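Local coordinates for protein 3-carboxy-cis,cis-muconate cycloisomerase (Acinetobacter calcoaceticus, PDB 1Q5N) that belongs to the lyase (fumarase/aspartase) superfamily of mainly helical enzymes and assembles as a tetramer of four copies, at residues L296-R301 with F335-G340; D182-I187 with G245-N250; V133-E138 with V348-E353. All blocks are in the same frame, centred on the assembly; numbering follows the deposited sequence.

In the fold
All three interactions join long helices of the helical bundle at the centre of the subunit. Interactions 1 and 2 are fully buried, and both touch the third subunit. Interaction 3 is partly buried, and no other chain touches it. Helix 323-351 serves interactions 1 and 3, whose centres lie about 17 Å apart. Helix 235-261, used by interaction 2, meets interaction 1 through the threonine pair T338 and T248. The chemistry changes with place. Interaction 1 is a close alanine-leucine fit beside an arginine stem. Interaction 2 lays an arginine over an isoleucine and adds a bridging water and salt bridges to the third subunit. Interaction 3 sets one leucine methyl against a helix backbone, beside a loose glutamine-lysine approach.

Interaction 1 (L296-R301 with F335-G340); sequences LAAANR and FQLTAG
A298 and L337 meet where helices 290-311 and 323-351 pack in the central helical bundle of the lyase superfamily fold. The two segments run in roughly opposing directions. Their closest CA atoms, A298 CA and L337 CA, are 5.7 Å apart. The small alanine side chain permits this close approach.

Apolar packing carries the contact. A298 CB points at the other helix and lies 4.1 Å from L337 CB. The same methyl also rests near the backbone, with A298 CB 4.0 Å from L337 O. The L337 side chain forks across the gap. L337 CD2 stays with the alanine, 4.2 Å from A298 CB. L337 CD1 goes to the next turn and touches the stem of R301, with L337 CD1 3.7 Å from R301 CG. The two side chains cross at about a right angle, and the methyl lies against the arginine stem. R301 leaves the helix with CG anti to the backbone N, and its chain bends at chi2 (68°). The bend carries the guanidinium back past the same methyl, leaving R301 NH1 4.1 Å from L337 CD1.

Polar groups are paired outside this apolar patch. R301 NH1 forms a salt bridge with E333, one turn before L337 on the same helix. T338, which points away from A298, uses OG1 to bond I334 O and T248 OG1. Packing from L329 of the second subunit also reaches R301, which ties the contact to the tetramer.

Within helix 290-311, A297 O accepts two backbone bonds, from N300 N at 3.2 Å and from R301 N at 3.0 Å.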
loop_
_atom_site.group_PDB
_atom_site.type_symbol
_atom_site.label_atom_id
_atom_site.label_comp_id
_atom_site.label_asym_id
_atom_site.label_seq_id
_atom_site.Cartn_x
_atom_site.Cartn_y
_atom_site.Cartn_z
ATOM N N LEU A 296 -16.828 1.927 -4.567
ATOM C CA LEU A 296 -16.134 1.529 -3.374
ATOM C C LEU A 296 -14.974 0.604 -3.737
ATOM O O LEU A 296 -13.956 0.608 -3.052
ATOM C CB LEU A 296 -17.110 0.924 -2.353
ATOM C CG LEU A 296 -17.949 2.034 -1.679
ATOM C CD1 LEU A 296 -19.119 1.446 -0.859
ATOM C CD2 LEU A 296 -17.050 2.879 -0.788
ATOM N N ALA A 297 -15.105 -0.157 -4.827
ATOM C CA ALA A 297 -13.983 -0.983 -5.282
ATOM C C ALA A 297 -12.829 -0.029 -5.747
ATOM O O ALA A 297 -11.665 -0.269 -5.482
ATOM C CB ALA A 297 -14.410 -1.890 -6.425
ATOM N N ALA A 298 -13.151 1.056 -6.421
ATOM C CA ALA A 298 -12.118 1.984 -6.860
ATOM C C ALA A 298 -11.505 2.666 -5.615
ATOM O O ALA A 298 -10.302 2.935 -5.576
ATOM C CB ALA A 298 -12.729 3.014 -7.816
ATOM N N ALA A 299 -12.310 2.885 -4.577
ATOM C CA ALA A 299 -11.782 3.540 -3.375
ATOM C C ALA A 299 -10.874 2.619 -2.519
ATOM O O ALA A 299 -10.283 3.064 -1.527
ATOM C CB ALA A 299 -12.923 4.083 -2.531
ATOM N N ASN A 300 -10.846 1.342 -2.878
ATOM C CA ASN A 300 -9.982 0.299 -2.264
ATOM C C ASN A 300 -8.686 0.218 -3.156
ATOM O O ASN A 300 -7.553 0.296 -2.666
ATOM C CB ASN A 300 -10.732 -1.068 -2.299
ATOM C CG ASN A 300 -9.804 -2.303 -2.152
ATOM O OD1 ASN A 300 -10.054 -3.158 -1.286
ATOM N ND2 ASN A 300 -8.786 -2.430 -2.998
ATOM N N ARG A 301 -8.887 0.112 -4.472
ATOM C CA ARG A 301 -7.819 -0.057 -5.429
ATOM C C ARG A 301 -6.875 1.181 -5.633
ATOM O O ARG A 301 -5.634 1.038 -5.706
ATOM C CB ARG A 301 -8.497 -0.516 -6.725
ATOM C CG ARG A 301 -7.638 -1.219 -7.767
ATOM C CD ARG A 301 -7.112 -2.623 -7.354
ATOM N NE ARG A 301 -6.108 -3.140 -8.315
ATOM C CZ ARG A 301 -6.251 -3.106 -9.658
ATOM N NH1 ARG A 301 -7.334 -2.566 -10.219
ATOM N NH2 ARG A 301 -5.338 -3.655 -10.475
ATOM N N PHE A 335 -6.175 6.670 -13.493
ATOM C CA PHE A 335 -7.072 7.484 -14.317
ATOM C C PHE A 335 -8.386 6.752 -14.668
ATOM O O PHE A 335 -9.488 7.295 -14.573
ATOM C CB PHE A 335 -6.394 7.839 -15.641
ATOM C CG PHE A 335 -5.777 9.203 -15.657
ATOM C CD1 PHE A 335 -6.594 10.341 -15.723
ATOM C CD2 PHE A 335 -4.367 9.343 -15.677
ATOM C CE1 PHE A 335 -6.044 11.621 -15.817
ATOM C CE2 PHE A 335 -3.784 10.598 -15.768
ATOM C CZ PHE A 335 -4.616 11.756 -15.851
ATOM N N GLN A 336 -8.256 5.521 -15.123
ATOM C CA GLN A 336 -9.424 4.747 -15.499
ATOM C C GLN A 336 -10.410 4.475 -14.364
ATOM O O GLN A 336 -11.625 4.526 -14.597
ATOM C CB GLN A 336 -8.992 3.432 -16.132
ATOM C CG GLN A 336 -8.679 3.582 -17.594
ATOM C CD GLN A 336 -8.080 2.306 -18.148
ATOM O OE1 GLN A 336 -6.898 2.047 -17.958
ATOM N NE2 GLN A 336 -8.892 1.493 -18.794
ATOM N N LEU A 337 -9.911 4.202 -13.148
ATOM C CA LEU A 337 -10.780 3.956 -11.992
ATOM C C LEU A 337 -11.428 5.253 -11.520
ATOM O O LEU A 337 -12.605 5.247 -11.093
ATOM C CB LEU A 337 -10.006 3.305 -10.824
ATOM C CG LEU A 337 -9.609 1.850 -11.095
ATOM C CD1 LEU A 337 -8.512 1.385 -10.196
ATOM C CD2 LEU A 337 -10.829 0.978 -10.923
ATOM N N THR A 338 -10.679 6.359 -11.591
ATOM C CA THR A 338 -11.198 7.645 -11.151
ATOM C C THR A 338 -12.325 8.137 -12.089
ATOM O O THR A 338 -13.392 8.589 -11.626
ATOM C CB THR A 338 -10.074 8.716 -11.110
ATOM O OG1 THR A 338 -9.053 8.306 -10.206
ATOM C CG2 THR A 338 -10.637 10.089 -10.671
ATOM N N ALA A 339 -12.085 8.055 -13.403
ATOM C CA ALA A 339 -13.074 8.489 -14.398
ATOM C C ALA A 339 -14.282 7.539 -14.272
ATOM O O ALA A 339 -15.435 7.977 -14.334
ATOM C CB ALA A 339 -12.456 8.435 -15.838
ATOM N N GLY A 340 -14.024 6.237 -14.076
ATOM C CA GLY A 340 -15.142 5.306 -13.876
ATOM C C GLY A 340 -15.947 5.640 -12.607
ATOM O O GLY A 340 -17.183 5.676 -12.599
#

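Interaction 2 (D182-I187 with G245-N250); sequences DRINAI and GIITGN
R183 has the largest share of this contact, and I246 is its partner. The arginine CG is anti to the carbonyl carbon (chi1 -75°), and the chain runs extended from CG to NE. This brings the guanidinium to I246; the two side chains cross at about a right angle. The two branches of I246 touch different parts of it. R183 NH1 lies 3.7 Å from I246 CG2, and this methyl sits over one face of the guanidinium. I246 CD1 lies over the same face, offset toward the rim, 4.0 Å from R183 NE.

The polar atoms of R183 are well supplied. A water lies at the guanidinium edge, in its plane, and accepts from R183 NH1 at 3.0 Å. The same water accepts from N250 ND2 at 2.8 Å, so it bridges the two helices. R183 NH1 also forms a salt bridge with D180, one turn earlier on its own helix. R183 NH2 pairs with D235 and E239 of the third subunit, so this buried charge also joins two chains of the tetramer.

Helices 166-191 and 235-261 run antiparallel here, as neighbours in the central helical bundle of the superfamily fold. Their backbones are well apart, and long side chains fill the gap.

I247 makes the second apolar touch. Its CB does not point straight across, but the long branch does the reaching, and I247 CD1 meets I184 CD1 at 4.0 Å. The two isoleucine chains cross at about a right angle. T338 and L342 of helix 323-351 pack on I247 as well.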
loop_
_atom_site.group_PDB
_atom_site.type_symbol
_atom_site.label_atom_id
_atom_site.label_comp_id
_atom_site.label_asym_id
_atom_site.label_seq_id
_atom_site.Cartn_x
_atom_site.Cartn_y
_atom_site.Cartn_z
ATOM N N ASP A 182 -10.016 23.227 -8.104
ATOM C CA ASP A 182 -8.905 24.109 -7.877
ATOM C C ASP A 182 -7.564 23.358 -7.996
ATOM O O ASP A 182 -6.578 23.879 -8.560
ATOM C CB ASP A 182 -8.984 24.747 -6.490
ATOM C CG ASP A 182 -10.153 25.761 -6.335
ATOM O OD1 ASP A 182 -10.751 26.209 -7.348
ATOM O OD2 ASP A 182 -10.457 26.118 -5.165
ATOM N N ARG A 183 -7.516 22.153 -7.431
ATOM C CA ARG A 183 -6.293 21.365 -7.479
ATOM C C ARG A 183 -5.904 21.028 -8.912
ATOM O O ARG A 183 -4.738 21.142 -9.279
ATOM C CB ARG A 183 -6.464 20.069 -6.707
ATOM C CG ARG A 183 -6.436 20.260 -5.222
ATOM C CD ARG A 183 -6.707 18.918 -4.510
ATOM N NE ARG A 183 -6.842 19.174 -3.084
ATOM C CZ ARG A 183 -7.975 18.995 -2.402
ATOM N NH1 ARG A 183 -9.075 18.542 -3.016
ATOM N NH2 ARG A 183 -8.004 19.301 -1.106
ATOM N N ILE A 184 -6.891 20.633 -9.706
ATOM C CA ILE A 184 -6.642 20.296 -11.101
ATOM C C ILE A 184 -6.069 21.532 -11.854
ATOM O O ILE A 184 -5.057 21.421 -12.538
ATOM C CB ILE A 184 -7.931 19.810 -11.800
ATOM C CG1 ILE A 184 -8.266 18.402 -11.313
ATOM C CG2 ILE A 184 -7.765 19.887 -13.325
ATOM C CD1 ILE A 184 -9.491 17.792 -11.914
ATOM N N ASN A 185 -6.684 22.704 -11.683
ATOM C CA ASN A 185 -6.201 23.871 -12.392
ATOM C C ASN A 185 -4.817 24.280 -11.944
ATOM O O ASN A 185 -4.024 24.714 -12.766
ATOM C CB ASN A 185 -7.174 25.069 -12.257
ATOM C CG ASN A 185 -8.427 24.891 -13.116
ATOM O OD1 ASN A 185 -8.350 24.459 -14.281
ATOM N ND2 ASN A 185 -9.588 25.211 -12.542
ATOM N N ALA A 186 -4.537 24.159 -10.647
ATOM C CA ALA A 186 -3.244 24.548 -10.123
ATOM C C ALA A 186 -2.039 23.701 -10.547
ATOM O O ALA A 186 -0.939 24.188 -10.478
ATOM C CB ALA A 186 -3.303 24.592 -8.612
ATOM N N ILE A 187 -2.213 22.455 -10.979
ATOM C CA ILE A 187 -1.056 21.635 -11.358
ATOM C C ILE A 187 -0.764 21.637 -12.859
ATOM O O ILE A 187 0.317 21.234 -13.297
ATOM C CB ILE A 187 -1.247 20.121 -10.946
ATOM C CG1 ILE A 187 -2.347 19.475 -11.800
ATOM C CG2 ILE A 187 -1.583 20.012 -9.492
ATOM C CD1 ILE A 187 -2.377 17.968 -11.630
ATOM N N GLY A 245 -6.208 10.505 -6.898
ATOM C CA GLY A 245 -6.442 9.758 -5.684
ATOM C C GLY A 245 -7.399 10.491 -4.731
ATOM O O GLY A 245 -8.268 9.853 -4.133
ATOM N N ILE A 246 -7.263 11.811 -4.588
ATOM C CA ILE A 246 -8.136 12.557 -3.709
ATOM C C ILE A 246 -9.563 12.576 -4.260
ATOM O O ILE A 246 -10.534 12.438 -3.512
ATOM C CB ILE A 246 -7.637 13.994 -3.526
ATOM C CG1 ILE A 246 -6.373 13.996 -2.651
ATOM C CG2 ILE A 246 -8.731 14.866 -2.910
ATOM C CD1 ILE A 246 -5.649 15.341 -2.730
ATOM N N ILE A 247 -9.693 12.699 -5.578
ATOM C CA ILE A 247 -11.019 12.719 -6.168
ATOM C C ILE A 247 -11.691 11.374 -5.925
ATOM O O ILE A 247 -12.879 11.320 -5.598
ATOM C CB ILE A 247 -10.960 13.010 -7.716
ATOM C CG1 ILE A 247 -10.493 14.461 -7.922
ATOM C CG2 ILE A 247 -12.325 12.671 -8.386
ATOM C CD1 ILE A 247 -9.985 14.760 -9.359
ATOM N N THR A 248 -10.946 10.287 -6.082
ATOM C CA THR A 248 -11.569 8.990 -5.874
ATOM C C THR A 248 -11.957 8.852 -4.413
ATOM O O THR A 248 -13.026 8.309 -4.123
ATOM C CB THR A 248 -10.645 7.848 -6.279
ATOM O OG1 THR A 248 -10.501 7.895 -7.692
ATOM C CG2 THR A 248 -11.227 6.469 -5.872
ATOM N N GLY A 249 -11.117 9.353 -3.498
ATOM C CA GLY A 249 -11.488 9.288 -2.090
ATOM C C GLY A 249 -12.785 10.094 -1.810
ATOM O O GLY A 249 -13.606 9.655 -1.007
ATOM N N ASN A 250 -12.978 11.261 -2.449
ATOM C CA ASN A 250 -14.208 12.049 -2.218
ATOM C C ASN A 250 -15.467 11.279 -2.654
ATOM O O ASN A 250 -16.476 11.293 -1.937
ATOM C CB ASN A 250 -14.224 13.400 -2.995
ATOM C CG ASN A 250 -13.216 14.412 -2.464
ATOM O OD1 ASN A 250 -13.078 14.601 -1.243
ATOM N ND2 ASN A 250 -12.527 15.090 -3.373
HETATM O O HOH W 1 -11.819 17.609 -2.277
#

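Interaction 3 (V133-E138 with V348-E353); sequences VQQCYE and VLKGME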
loop_
_atom_site.group_PDB
_atom_site.type_symbol
_atom_site.label_atom_id
_atom_site.label_comp_id
_atom_site.label_asym_id
_atom_site.label_seq_id
_atom_site.Cartn_x
_atom_site.Cartn_y
_atom_site.Cartn_z
ATOM N N VAL A 133 -15.802 16.262 -13.015
ATOM C CA VAL A 133 -15.879 16.893 -11.703
ATOM C C VAL A 133 -16.770 18.144 -11.743
ATOM O O VAL A 133 -17.525 18.408 -10.799
ATOM C CB VAL A 133 -14.495 17.273 -11.197
ATOM C CG1 VAL A 133 -14.609 18.125 -9.953
ATOM C CG2 VAL A 133 -13.701 16.001 -10.934
ATOM N N GLN A 134 -16.655 18.908 -12.832
ATOM C CA GLN A 134 -17.421 20.117 -13.036
ATOM C C GLN A 134 -18.941 19.759 -13.037
ATOM O O GLN A 134 -19.727 20.445 -12.408
ATOM C CB GLN A 134 -17.013 20.733 -14.388
ATOM C CG GLN A 134 -17.712 22.019 -14.746
ATOM C CD GLN A 134 -17.385 23.149 -13.751
ATOM O OE1 GLN A 134 -16.213 23.473 -13.525
ATOM N NE2 GLN A 134 -18.426 23.755 -13.161
ATOM N N GLN A 135 -19.344 18.716 -13.757
ATOM C CA GLN A 135 -20.744 18.328 -13.759
ATOM C C GLN A 135 -21.201 17.815 -12.379
ATOM O O GLN A 135 -22.337 18.084 -11.966
ATOM C CB GLN A 135 -21.009 17.236 -14.774
ATOM C CG GLN A 135 -20.866 17.687 -16.139
ATOM C CD GLN A 135 -21.133 16.557 -17.062
ATOM O OE1 GLN A 135 -22.297 16.220 -17.318
ATOM N NE2 GLN A 135 -20.069 15.925 -17.560
ATOM N N CYS A 136 -20.334 17.047 -11.701
ATOM C CA CYS A 136 -20.647 16.563 -10.371
ATOM C C CYS A 136 -20.859 17.784 -9.475
ATOM O O CYS A 136 -21.815 17.820 -8.710
ATOM C CB CYS A 136 -19.507 15.676 -9.787
ATOM S SG CYS A 136 -19.526 14.004 -10.446
ATOM N N TYR A 137 -19.966 18.767 -9.557
ATOM C CA TYR A 137 -20.085 19.990 -8.745
ATOM C C TYR A 137 -21.442 20.720 -8.980
ATOM O O TYR A 137 -22.185 21.033 -8.038
ATOM C CB TYR A 137 -18.940 20.911 -9.090
ATOM C CG TYR A 137 -18.910 22.233 -8.344
ATOM C CD1 TYR A 137 -19.045 22.280 -6.960
ATOM C CD2 TYR A 137 -18.602 23.424 -9.021
ATOM C CE1 TYR A 137 -18.858 23.432 -6.268
ATOM C CE2 TYR A 137 -18.403 24.616 -8.327
ATOM C CZ TYR A 137 -18.523 24.617 -6.961
ATOM O OH TYR A 137 -18.242 25.779 -6.269
ATOM N N GLU A 138 -21.749 20.969 -10.247
ATOM C CA GLU A 138 -22.974 21.647 -10.653
ATOM C C GLU A 138 -24.188 20.913 -10.141
ATOM O O GLU A 138 -25.062 21.521 -9.496
ATOM C CB GLU A 138 -23.050 21.762 -12.180
ATOM C CG GLU A 138 -22.205 22.934 -12.620
ATOM C CD GLU A 138 -22.075 23.057 -14.130
ATOM O OE1 GLU A 138 -22.559 22.161 -14.882
ATOM O OE2 GLU A 138 -21.466 24.058 -14.555
ATOM N N VAL A 348 -25.708 8.876 -10.140
ATOM C CA VAL A 348 -26.405 8.852 -8.869
ATOM C C VAL A 348 -26.808 10.254 -8.406
ATOM O O VAL A 348 -27.922 10.433 -7.912
ATOM C CB VAL A 348 -25.533 8.135 -7.755
ATOM C CG1 VAL A 348 -26.142 8.353 -6.343
ATOM C CG2 VAL A 348 -25.427 6.666 -8.055
ATOM N N LEU A 349 -25.913 11.247 -8.537
ATOM C CA LEU A 349 -26.250 12.597 -8.099
ATOM C C LEU A 349 -27.411 13.160 -8.911
ATOM O O LEU A 349 -28.211 13.918 -8.376
ATOM C CB LEU A 349 -25.078 13.546 -8.230
ATOM C CG LEU A 349 -23.983 13.456 -7.184
ATOM C CD1 LEU A 349 -22.817 14.370 -7.609
ATOM C CD2 LEU A 349 -24.484 13.862 -5.833
ATOM N N LYS A 350 -27.496 12.783 -10.189
ATOM C CA LYS A 350 -28.556 13.248 -11.058
ATOM C C LYS A 350 -29.896 12.565 -10.868
ATOM O O LYS A 350 -30.912 13.244 -10.881
ATOM C CB LYS A 350 -28.172 13.095 -12.522
ATOM C CG LYS A 350 -27.224 14.174 -13.022
ATOM C CD LYS A 350 -26.915 13.974 -14.506
ATOM C CE LYS A 350 -26.165 15.172 -15.027
ATOM N NZ LYS A 350 -25.792 14.969 -16.458
ATOM N N GLY A 351 -29.903 11.246 -10.692
ATOM C CA GLY A 351 -31.176 10.548 -10.574
ATOM C C GLY A 351 -31.526 10.004 -9.206
ATOM O O GLY A 351 -32.347 9.105 -9.061
ATOM N N MET A 352 -30.841 10.546 -8.217
ATOM C CA MET A 352 -30.996 10.221 -6.811
ATOM C C MET A 352 -32.484 10.301 -6.381
ATOM O O MET A 352 -33.143 11.314 -6.597
ATOM C CB MET A 352 -30.211 11.263 -6.050
ATOM C CG MET A 352 -30.085 11.054 -4.592
ATOM S SD MET A 352 -29.466 12.584 -3.799
ATOM C CE MET A 352 -28.307 13.222 -5.018
ATOM N N GLU A 353 -32.985 9.255 -5.738
ATOM C CA GLU A 353 -34.364 9.198 -5.256
ATOM C C GLU A 353 -34.392 9.479 -3.728
ATOM O O GLU A 353 -33.850 8.710 -2.937
ATOM C CB GLU A 353 -34.869 7.807 -5.521
ATOM C CG GLU A 353 -36.139 7.656 -6.207
ATOM C CD GLU A 353 -36.393 6.156 -6.447
ATOM O OE1 GLU A 353 -35.833 5.621 -7.462
ATOM O OE2 GLU A 353 -37.112 5.525 -5.599
#
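L349 reaches across to C136 with a single methyl. Its CB points toward helix 110-146, and CG lies anti to the carbonyl carbon (chi1 -77°). CB and CG bridge the gap, but neither comes within 4.2 Å of residues 133-138. CD1 at the tip does the touching. L349 CD1 lies 3.8 Å from C136 O, so the methyl rests against the helix backbone. It is also 4.1 Å from C136 CA. The cysteine side chain adds a last apolar touch, with L349 CD1 4.2 Å from C136 CB. T139, one turn from Q135, also packs on L349.

The contact joins the last turns of helix 323-351 to the second half of helix 110-146, two long helices of the superfamily's central bundle. The segments run in broadly the same direction. Beyond the helix, E353 pairs through its backbone with F270 in a short antiparallel sheet.

Q135 and K350 meet on the more exposed side of the contact. Both chains are extended beyond CG and pass each other at a slant. Q135 OE1 and K350 NZ end 3.8 Å apart, too far for a hydrogen bond. K350 is exposed, so the amine probably keeps contact with solvent. L346 of helix 323-351 packs on Q135 and C136, and L349 O accepts a hydrogen bond from Q143 NE2.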